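Local coordinates for phenylacetic acid degradation-related protein (Ralstonia eutropha JMP134, PDB 2PIM) that is a putative hotdog-fold thioesterase that probably hydrolyses acyl-CoA thioesters and is related to proteins of phenylacetic acid degradation, at residues Tyr7-Arg10 and Met11-Glu15; Thr69-Leu72 and Val73-Thr76; Ala31-Glu35 and Ala36-Glu40. One frame throughout, in Å; residues are numbered along the deposited sequence.

Contact 1 (Tyr7-Arg10 and Met11-Glu15)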
ATOM      1  N   TYR A   7       3.779  20.722 -12.681  1.00 24.80           N
ATOM      2  CA  TYR A   7       3.588  20.703 -11.242  1.00 26.44           C
ATOM      3  C   TYR A   7       4.794  20.038 -10.568  1.00 25.60           C
ATOM      4  O   TYR A   7       5.292  20.524  -9.573  1.00 26.58           O
ATOM      5  CB  TYR A   7       2.302  19.975 -10.815  1.00 30.12           C
ATOM      6  CG  TYR A   7       2.378  19.452  -9.376  1.00 28.37           C
ATOM      7  CD1 TYR A   7       1.967  20.240  -8.287  1.00 34.20           C
ATOM      8  CD2 TYR A   7       2.898  18.173  -9.108  1.00 44.02           C
ATOM      9  CE1 TYR A   7       2.063  19.758  -6.967  1.00 33.53           C
ATOM     10  CE2 TYR A   7       2.996  17.675  -7.799  1.00 39.71           C
ATOM     11  CZ  TYR A   7       2.583  18.470  -6.739  1.00 40.39           C
ATOM     12  OH  TYR A   7       2.694  17.950  -5.469  1.00 39.96           O
ATOM     13  N   PHE A   8       5.234  18.912 -11.112  1.00 26.25           N
ATOM     14  CA  PHE A   8       6.331  18.123 -10.524  1.00 24.97           C
ATOM     15  C   PHE A   8       7.631  18.936 -10.342  1.00 26.11           C
ATOM     16  O   PHE A   8       8.280  18.860  -9.295  1.00 25.41           O
ATOM     17  CB  PHE A   8       6.618  16.934 -11.418  1.00 21.11           C
ATOM     18  CG  PHE A   8       7.849  16.187 -11.051  1.00 16.71           C
ATOM     19  CD1 PHE A   8       7.795  15.149 -10.129  1.00 22.02           C
ATOM     20  CD2 PHE A   8       9.060  16.487 -11.642  1.00 19.72           C
ATOM     21  CE1 PHE A   8       8.924  14.466  -9.779  1.00 18.72           C
ATOM     22  CE2 PHE A   8      10.199  15.791 -11.301  1.00 21.83           C
ATOM     23  CZ  PHE A   8      10.129  14.776 -10.384  1.00 19.75           C
ATOM     24  N   SER A   9       8.033  19.677 -11.369  1.00 25.10           N
ATOM     25  CA  SER A   9       9.298  20.396 -11.280  1.00 28.17           C
ATOM     26  C   SER A   9       9.168  21.628 -10.382  1.00 28.92           C
ATOM     27  O   SER A   9      10.144  22.018  -9.754  1.00 30.95           O
ATOM     28  CB  SER A   9       9.858  20.751 -12.657  1.00 27.38           C
ATOM     29  OG  SER A   9       8.943  21.565 -13.327  1.00 31.87           O
ATOM     30  N   ARG A  10       7.970  22.212 -10.303  1.00 28.80           N
ATOM     31  CA  ARG A  10       7.676  23.240  -9.293  1.00 29.06           C
ATOM     32  C   ARG A  10       7.853  22.671  -7.888  1.00 29.46           C
ATOM     33  O   ARG A  10       8.467  23.284  -7.021  1.00 29.54           O
ATOM     34  CB  ARG A  10       6.256  23.797  -9.460  1.00 27.40           C
ATOM     35  CG  ARG A  10       6.101  24.706 -10.653  1.00 27.49           C
ATOM     36  CD  ARG A  10       4.821  25.504 -10.573  1.00 29.63           C
ATOM     37  NE  ARG A  10       3.636  24.672 -10.782  1.00 30.05           N
ATOM     38  CZ  ARG A  10       3.148  24.343 -11.977  1.00 27.93           C
ATOM     39  NH1 ARG A  10       3.742  24.751 -13.091  1.00 28.32           N
ATOM     40  NH2 ARG A  10       2.062  23.588 -12.065  1.00 25.40           N
HETATM   41  N   MSE A  11       7.304  21.491  -7.672  1.00 32.07           N
HETATM   42  CA  MSE A  11       7.451  20.792  -6.402  1.00 34.15           C
HETATM   43  C   MSE A  11       8.927  20.548  -6.027  1.00 33.00           C
HETATM   44  O   MSE A  11       9.302  20.712  -4.877  1.00 34.16           O
HETATM   45  CB  MSE A  11       6.687  19.475  -6.464  1.00 33.62           C
HETATM   46  CG  MSE A  11       6.631  18.716  -5.154  1.00 33.82           C
HETATM   47 SE   MSE A  11       6.488  16.831  -5.490  0.75 44.27          SE
HETATM   48  CE  MSE A  11       8.416  16.430  -5.627  1.00 47.91           C
ATOM     49  N   LEU A  12       9.755  20.163  -6.990  1.00 33.40           N
ATOM     50  CA  LEU A  12      11.174  19.902  -6.732  1.00 35.21           C
ATOM     51  C   LEU A  12      11.983  21.096  -6.282  1.00 36.59           C
ATOM     52  O   LEU A  12      12.964  20.934  -5.579  1.00 40.28           O
ATOM     53  CB  LEU A  12      11.876  19.395  -7.984  1.00 35.60           C
ATOM     54  CG  LEU A  12      11.663  17.955  -8.383  1.00 35.88           C
ATOM     55  CD1 LEU A  12      12.554  17.678  -9.583  1.00 34.66           C
ATOM     56  CD2 LEU A  12      11.988  17.037  -7.242  1.00 36.44           C
ATOM     57  N   ARG A  13      11.614  22.283  -6.724  1.00 35.59           N
ATOM     58  CA  ARG A  13      12.377  23.477  -6.385  1.00 35.69           C
ATOM     59  C   ARG A  13      11.668  24.284  -5.293  1.00 35.49           C
ATOM     60  O   ARG A  13      11.930  25.470  -5.111  1.00 38.13           O
ATOM     61  CB  ARG A  13      12.659  24.314  -7.640  1.00 34.84           C
ATOM     62  CG  ARG A  13      11.430  24.747  -8.394  1.00 35.25           C
ATOM     63  CD  ARG A  13      11.770  25.636  -9.559  1.00 36.54           C
ATOM     64  NE  ARG A  13      10.552  26.113 -10.216  1.00 37.56           N
ATOM     65  CZ  ARG A  13      10.129  25.749 -11.431  1.00 38.90           C
ATOM     66  NH1 ARG A  13      10.821  24.902 -12.200  1.00 34.62           N
ATOM     67  NH2 ARG A  13       8.998  26.267 -11.899  1.00 41.74           N
ATOM     68  N   GLY A  14      10.787  23.616  -4.552  1.00 35.48           N
ATOM     69  CA  GLY A  14      10.127  24.216  -3.409  1.00 34.79           C
ATOM     70  C   GLY A  14       9.017  25.197  -3.733  1.00 34.73           C
ATOM     71  O   GLY A  14       8.561  25.905  -2.844  1.00 36.17           O
ATOM     72  N   GLU A  15       8.565  25.255  -4.982  1.00 33.34           N
ATOM     73  CA  GLU A  15       7.567  26.262  -5.361  1.00 34.72           C
ATOM     74  C   GLU A  15       6.151  25.710  -5.457  1.00 34.03           C
ATOM     75  O   GLU A  15       5.223  26.402  -5.893  1.00 31.64           O
ATOM     76  CB  GLU A  15       7.983  26.971  -6.655  1.00 35.75           C
ATOM     77  CG  GLU A  15       9.384  27.597  -6.599  1.00 40.18           C
ATOM     78  CD  GLU A  15       9.510  28.780  -5.611  1.00 51.04           C
ATOM     79  OE1 GLU A  15       8.630  28.983  -4.734  1.00 47.51           O
ATOM     80  OE2 GLU A  15      10.507  29.537  -5.739  1.00 56.16           O
TER

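Contact 2 (Thr69-Leu72 and Val73-Thr76)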
ATOM      1  N   THR A  69       6.288   5.405  -8.499  1.00 28.09           N
ATOM      2  CA  THR A  69       5.761   5.136  -9.830  1.00 25.20           C
ATOM      3  C   THR A  69       4.869   6.288 -10.331  1.00 24.93           C
ATOM      4  O   THR A  69       5.061   6.806 -11.418  1.00 22.13           O
ATOM      5  CB  THR A  69       5.058   3.758  -9.927  1.00 25.20           C
ATOM      6  OG1 THR A  69       3.935   3.665  -9.020  1.00 24.08           O
ATOM      7  CG2 THR A  69       6.051   2.639  -9.650  1.00 29.99           C
ATOM      8  N   ALA A  70       3.951   6.732  -9.490  1.00 29.08           N
ATOM      9  CA  ALA A  70       3.113   7.917  -9.785  1.00 26.21           C
ATOM     10  C   ALA A  70       3.888   9.214  -9.915  1.00 28.42           C
ATOM     11  O   ALA A  70       3.486  10.147 -10.675  1.00 30.54           O
ATOM     12  CB  ALA A  70       2.037   8.044  -8.702  1.00 27.70           C
HETATM   13  N   MSE A  71       4.980   9.321  -9.157  1.00 29.89           N
HETATM   14  CA  MSE A  71       5.859  10.506  -9.273  1.00 27.85           C
HETATM   15  C   MSE A  71       6.523  10.537 -10.639  1.00 25.61           C
HETATM   16  O   MSE A  71       6.549  11.581 -11.345  1.00 21.16           O
HETATM   17  CB  MSE A  71       6.949  10.544  -8.180  1.00 29.73           C
HETATM   18  CG  MSE A  71       6.556  11.201  -6.837  1.00 38.91           C
HETATM   19 SE   MSE A  71       5.695  12.969  -7.029  0.75 38.20          SE
HETATM   20  CE  MSE A  71       3.740  12.383  -7.128  1.00 38.12           C
ATOM     21  N   LEU A  72       7.072   9.397 -11.020  1.00 24.53           N
ATOM     22  CA  LEU A  72       7.700   9.297 -12.347  1.00 25.71           C
ATOM     23  C   LEU A  72       6.696   9.696 -13.471  1.00 24.23           C
ATOM     24  O   LEU A  72       6.998  10.539 -14.315  1.00 26.69           O
ATOM     25  CB  LEU A  72       8.293   7.908 -12.559  1.00 22.07           C
ATOM     26  CG  LEU A  72       8.761   7.686 -14.009  1.00 26.35           C
ATOM     27  CD1 LEU A  72       9.691   8.778 -14.516  1.00 21.42           C
ATOM     28  CD2 LEU A  72       9.397   6.345 -14.080  1.00 24.08           C
ATOM     29  N   VAL A  73       5.484   9.142 -13.419  1.00 24.60           N
ATOM     30  CA  VAL A  73       4.472   9.463 -14.421  1.00 25.61           C
ATOM     31  C   VAL A  73       4.193  10.933 -14.433  1.00 25.86           C
ATOM     32  O   VAL A  73       4.172  11.535 -15.498  1.00 26.00           O
ATOM     33  CB  VAL A  73       3.141   8.706 -14.225  1.00 26.64           C
ATOM     34  CG1 VAL A  73       2.131   9.125 -15.277  1.00 29.72           C
ATOM     35  CG2 VAL A  73       3.378   7.210 -14.278  1.00 27.62           C
ATOM     36  N   THR A  74       3.992  11.512 -13.246  1.00 27.68           N
ATOM     37  CA  THR A  74       3.704  12.967 -13.097  1.00 25.12           C
ATOM     38  C   THR A  74       4.800  13.847 -13.657  1.00 23.47           C
ATOM     39  O   THR A  74       4.534  14.857 -14.346  1.00 23.68           O
ATOM     40  CB  THR A  74       3.418  13.299 -11.603  1.00 25.57           C
ATOM     41  OG1 THR A  74       2.306  12.509 -11.190  1.00 24.21           O
ATOM     42  CG2 THR A  74       3.061  14.758 -11.395  1.00 27.79           C
ATOM     43  N   ALA A  75       6.038  13.468 -13.382  1.00 21.76           N
ATOM     44  CA  ALA A  75       7.190  14.155 -13.964  1.00 24.40           C
ATOM     45  C   ALA A  75       7.117  14.351 -15.480  1.00 24.26           C
ATOM     46  O   ALA A  75       7.650  15.340 -15.989  1.00 27.83           O
ATOM     47  CB  ALA A  75       8.459  13.436 -13.603  1.00 25.15           C
ATOM     48  N   THR A  76       6.476  13.415 -16.194  1.00 25.59           N
ATOM     49  CA  THR A  76       6.369  13.472 -17.663  1.00 26.65           C
ATOM     50  C   THR A  76       5.184  14.316 -18.174  1.00 27.18           C
ATOM     51  O   THR A  76       5.115  14.605 -19.356  1.00 26.76           O
ATOM     52  CB  THR A  76       6.335  12.051 -18.337  1.00 24.74           C
ATOM     53  OG1 THR A  76       5.086  11.383 -18.085  1.00 28.84           O
ATOM     54  CG2 THR A  76       7.446  11.198 -17.836  1.00 31.82           C
TER

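Contact 3 (Ala31-Glu35 and Ala36-Glu40)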
ATOM      1  N   ALA A  31      16.671  11.500  -7.872  1.00 26.70           N
ATOM      2  CA  ALA A  31      17.123  11.472  -9.261  1.00 25.79           C
ATOM      3  C   ALA A  31      15.956  11.392 -10.203  1.00 27.29           C
ATOM      4  O   ALA A  31      14.947  10.750  -9.897  1.00 28.14           O
ATOM      5  CB  ALA A  31      18.053  10.287  -9.498  1.00 25.63           C
ATOM      6  N   VAL A  32      16.071  12.082 -11.330  1.00 27.38           N
ATOM      7  CA  VAL A  32      15.078  11.981 -12.398  1.00 27.71           C
ATOM      8  C   VAL A  32      15.794  11.975 -13.729  1.00 28.22           C
ATOM      9  O   VAL A  32      16.801  12.651 -13.908  1.00 30.66           O
ATOM     10  CB  VAL A  32      14.076  13.160 -12.433  1.00 28.68           C
ATOM     11  CG1 VAL A  32      12.772  12.712 -13.091  1.00 28.96           C
ATOM     12  CG2 VAL A  32      13.792  13.688 -11.058  1.00 32.15           C
ATOM     13  N   ASP A  33      15.277  11.202 -14.664  1.00 28.27           N
ATOM     14  CA  ASP A  33      15.808  11.180 -16.009  1.00 27.08           C
ATOM     15  C   ASP A  33      14.616  10.987 -16.919  1.00 26.83           C
ATOM     16  O   ASP A  33      14.119   9.880 -17.094  1.00 24.49           O
ATOM     17  CB  ASP A  33      16.816  10.044 -16.147  1.00 29.42           C
ATOM     18  CG  ASP A  33      17.698  10.162 -17.392  1.00 30.47           C
ATOM     19  OD1 ASP A  33      17.299  10.747 -18.428  1.00 32.20           O
ATOM     20  OD2 ASP A  33      18.812   9.615 -17.328  1.00 36.23           O
ATOM     21  N   LEU A  34      14.142  12.088 -17.482  1.00 28.83           N
ATOM     22  CA  LEU A  34      12.926  12.060 -18.274  1.00 31.17           C
ATOM     23  C   LEU A  34      13.128  11.421 -19.633  1.00 32.11           C
ATOM     24  O   LEU A  34      12.175  10.897 -20.186  1.00 33.49           O
ATOM     25  CB  LEU A  34      12.353  13.470 -18.409  1.00 33.35           C
ATOM     26  CG  LEU A  34      11.797  13.977 -17.073  1.00 34.03           C
ATOM     27  CD1 LEU A  34      11.757  15.491 -17.062  1.00 44.81           C
ATOM     28  CD2 LEU A  34      10.447  13.400 -16.825  1.00 36.07           C
ATOM     29  N   GLU A  35      14.354  11.435 -20.154  1.00 31.46           N
ATOM     30  CA  GLU A  35      14.657  10.784 -21.430  1.00 31.41           C
ATOM     31  C   GLU A  35      14.809   9.269 -21.261  1.00 29.20           C
ATOM     32  O   GLU A  35      14.296   8.502 -22.073  1.00 30.76           O
ATOM     33  CB  GLU A  35      15.916  11.379 -22.055  1.00 31.10           C
ATOM     34  CG  GLU A  35      15.907  11.281 -23.580  1.00 38.22           C
ATOM     35  CD  GLU A  35      17.175  11.806 -24.213  1.00 38.11           C
ATOM     36  OE1 GLU A  35      17.955  12.505 -23.516  1.00 51.12           O
ATOM     37  OE2 GLU A  35      17.397  11.525 -25.414  1.00 51.80           O
ATOM     38  N   ALA A  36      15.503   8.843 -20.212  1.00 26.71           N
ATOM     39  CA  ALA A  36      15.566   7.427 -19.840  1.00 26.80           C
ATOM     40  C   ALA A  36      14.240   6.929 -19.276  1.00 27.93           C
ATOM     41  O   ALA A  36      13.963   5.747 -19.347  1.00 31.06           O
ATOM     42  CB  ALA A  36      16.639   7.186 -18.827  1.00 27.70           C
ATOM     43  N   GLY A  37      13.437   7.824 -18.701  1.00 26.12           N
ATOM     44  CA  GLY A  37      12.136   7.472 -18.165  1.00 24.78           C
ATOM     45  C   GLY A  37      12.305   6.793 -16.837  1.00 24.93           C
ATOM     46  O   GLY A  37      11.753   5.741 -16.620  1.00 24.11           O
ATOM     47  N   SER A  38      13.073   7.410 -15.941  1.00 25.36           N
ATOM     48  CA  SER A  38      13.392   6.801 -14.656  1.00 25.88           C
ATOM     49  C   SER A  38      13.365   7.865 -13.571  1.00 26.15           C
ATOM     50  O   SER A  38      13.418   9.060 -13.848  1.00 22.93           O
ATOM     51  CB  SER A  38      14.763   6.133 -14.709  1.00 28.28           C
ATOM     52  OG  SER A  38      15.831   7.083 -14.815  1.00 31.93           O
ATOM     53  N   LEU A  39      13.244   7.414 -12.335  1.00 26.53           N
ATOM     54  CA  LEU A  39      13.161   8.293 -11.201  1.00 27.27           C
ATOM     55  C   LEU A  39      13.573   7.485  -9.974  1.00 27.97           C
ATOM     56  O   LEU A  39      13.368   6.301  -9.921  1.00 22.20           O
ATOM     57  CB  LEU A  39      11.742   8.852 -11.041  1.00 29.52           C
ATOM     58  CG  LEU A  39      11.492   9.839  -9.884  1.00 26.91           C
ATOM     59  CD1 LEU A  39      10.584  10.990 -10.284  1.00 32.84           C
ATOM     60  CD2 LEU A  39      10.911   9.121  -8.708  1.00 27.33           C
ATOM     61  N   GLU A  40      14.157   8.161  -8.996  1.00 28.12           N
ATOM     62  CA  GLU A  40      14.634   7.526  -7.788  1.00 30.37           C
ATOM     63  C   GLU A  40      14.177   8.385  -6.601  1.00 27.75           C
ATOM     64  O   GLU A  40      14.204   9.609  -6.686  1.00 24.00           O
ATOM     65  CB  GLU A  40      16.144   7.459  -7.880  1.00 32.87           C
ATOM     66  CG  GLU A  40      16.831   6.431  -7.024  1.00 44.02           C
ATOM     67  CD  GLU A  40      18.183   5.954  -7.637  1.00 36.23           C
ATOM     68  OE1 GLU A  40      18.219   5.114  -8.565  1.00 43.54           O
ATOM     69  OE2 GLU A  40      19.218   6.437  -7.181  1.00 58.67           O
TER

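Contact 1 (Tyr7-Arg10 and Met11-Glu15)
Tyr7 and Met11 sit one turn apart on the short helix 7-12, joined by Met11 N donating to Tyr7 O at 2.9 Å; Leu12 N repeats the step onto Phe8 O. The next bond, from Arg13 N to Ser9 O, is already weak, and Arg13 is the residue at which the backbone leaves helical angles. The chain then leaves the helix: Glu15 N reaches Arg10 O at 2.8 Å while Gly14 N bonds Met11 O. With Gly14 at positive phi (76°) as the C-prime residue, this is a Schellman motif that ends the helix.

Among the side chains, Met11, a selenomethionine, lays its CB over one face of the Tyr7 ring, offset toward the rim, 4.2 Å from Tyr7 CZ. Its SE makes an oblique Met-aromatic contact, 5.2 Å from the ring centroid and 4.0 Å from Tyr7 OH. That hydroxyl is hydrogen-bonded to Pro17 O, which ties the phenol end to the following loop, and the same ring packs on Pro52 of the second subunit. One residue on, Leu12 CD1 comes within 3.5 Å of Phe8 CE2. Arg13, with CG held between its backbone N and carbonyl carbon (chi1 58°), folds an extended chain back along the helix and spreads its guanidinium face over Arg10 CA, with Arg13 NH2 3.5 Å from Arg10 CG.

Contact 2 (Thr69-Leu72 and Val73-Thr76)
Thr69 O accepts from Val73 N, and Met71 O from Ala75 N at 2.8 Å, as the backbone runs through regular helical turns before the weak bond from Thr76 N to Leu72 O. This is the C-terminal part of helix 58-75, the long central helix that the curved antiparallel sheet wraps in the hotdog fold.

The polar detail lies on Ala70 O, which holds two donors from one residue. Thr74 OG1 bonds it at 2.7 Å and Thr74 N at 3.0 Å, approaching from opposite faces of the carbonyl plane; the hydroxyl is tilted 25° out of that plane. Thr74 OG1 can reach back because it stands anti to its own carbonyl carbon (chi1 -59°), beside the backbone N, and the side chain thereby adds a second bond to the helical one on the same oxygen.

Val73 turns CG2 back along the helix, to 3.3 Å from Thr69 O, and Ala75 CB lies at the same distance from Leu72 O. Against the sheet, Leu72 and Val73 both pack on Val117 of strand 114-123, Leu72 also meets Ala105 and Leu107, and Val73 meets Cys135. Farther along, Val73 O likewise takes two bonds from a single threonine, Thr76 N and Thr76 OG1; the hydroxyl, 2.7 Å away, lies in the carbonyl plane on a lone pair of Val73 O.

Contact 3 (Ala31-Glu35 and Ala36-Glu40)
Backbone hydrogen bonds pair Ala31 with Glu40 and Asp33 with Ser38 across an antiparallel hairpin whose strand axes run at 176°. Within the Asp33-Ser38 pair, Asp33 N gives to Ser38 O at 3.0 Å and Ser38 N returns to Asp33 O; farther from the turn Glu40 N to Ala31 O is 2.9 Å and the bond from Ala31 N to Glu40 O is weak. Gly37 N also bonds Asp33 O, at 2.7 Å and from the face opposite Ser38 N, which makes a G1 beta bulge with Gly37 at positive phi.

A side-chain bond closes the turn: with Asp33 CG opposite its backbone N (chi1 -165°), the carboxylate reaches Ala36, whose N-H is aimed nearly straight (172°) at Asp33 OD1 from above the carboxylate plane. Ala36 CB rests 3.5 Å from Asp33 CG.

Apolar contact lies on the face of Val32 and Leu39, whose side chains run side by side with CG1 of Val32 4.0 Å from CD1 of Leu39. The other face carries Ala31, Asp33, Ser38 and Glu40, and Glu40 forms salt bridges with Arg102 and Arg104.

Asp33 thus takes three backbone N-H bonds, two on its carbonyl O and one on OD1; the last would probably ease the carboxylate's negative charge slightly.

How the contacts relate
From the N terminus, contact 1 ends the short helix 7-12, contact 3 follows as the tight turn between strands 28-33 and 38-45, and contact 2 comes last, near the end of helix 58-75. They lie in series along the chain, none nested in or crossing another, and only contact 3 closes a hairpin loop. In space they meet. Phe8 bridges all three: its CG lies 3.6 Å from Ala75 CA, while its CZ touches Val32 and Leu39. Leu72 and Ala75 of contact 2 also pack against Gly37 and Leu34. These contacts tie the N-terminal helix 7-12 and the hairpin to the C-terminal part of helix 58-75.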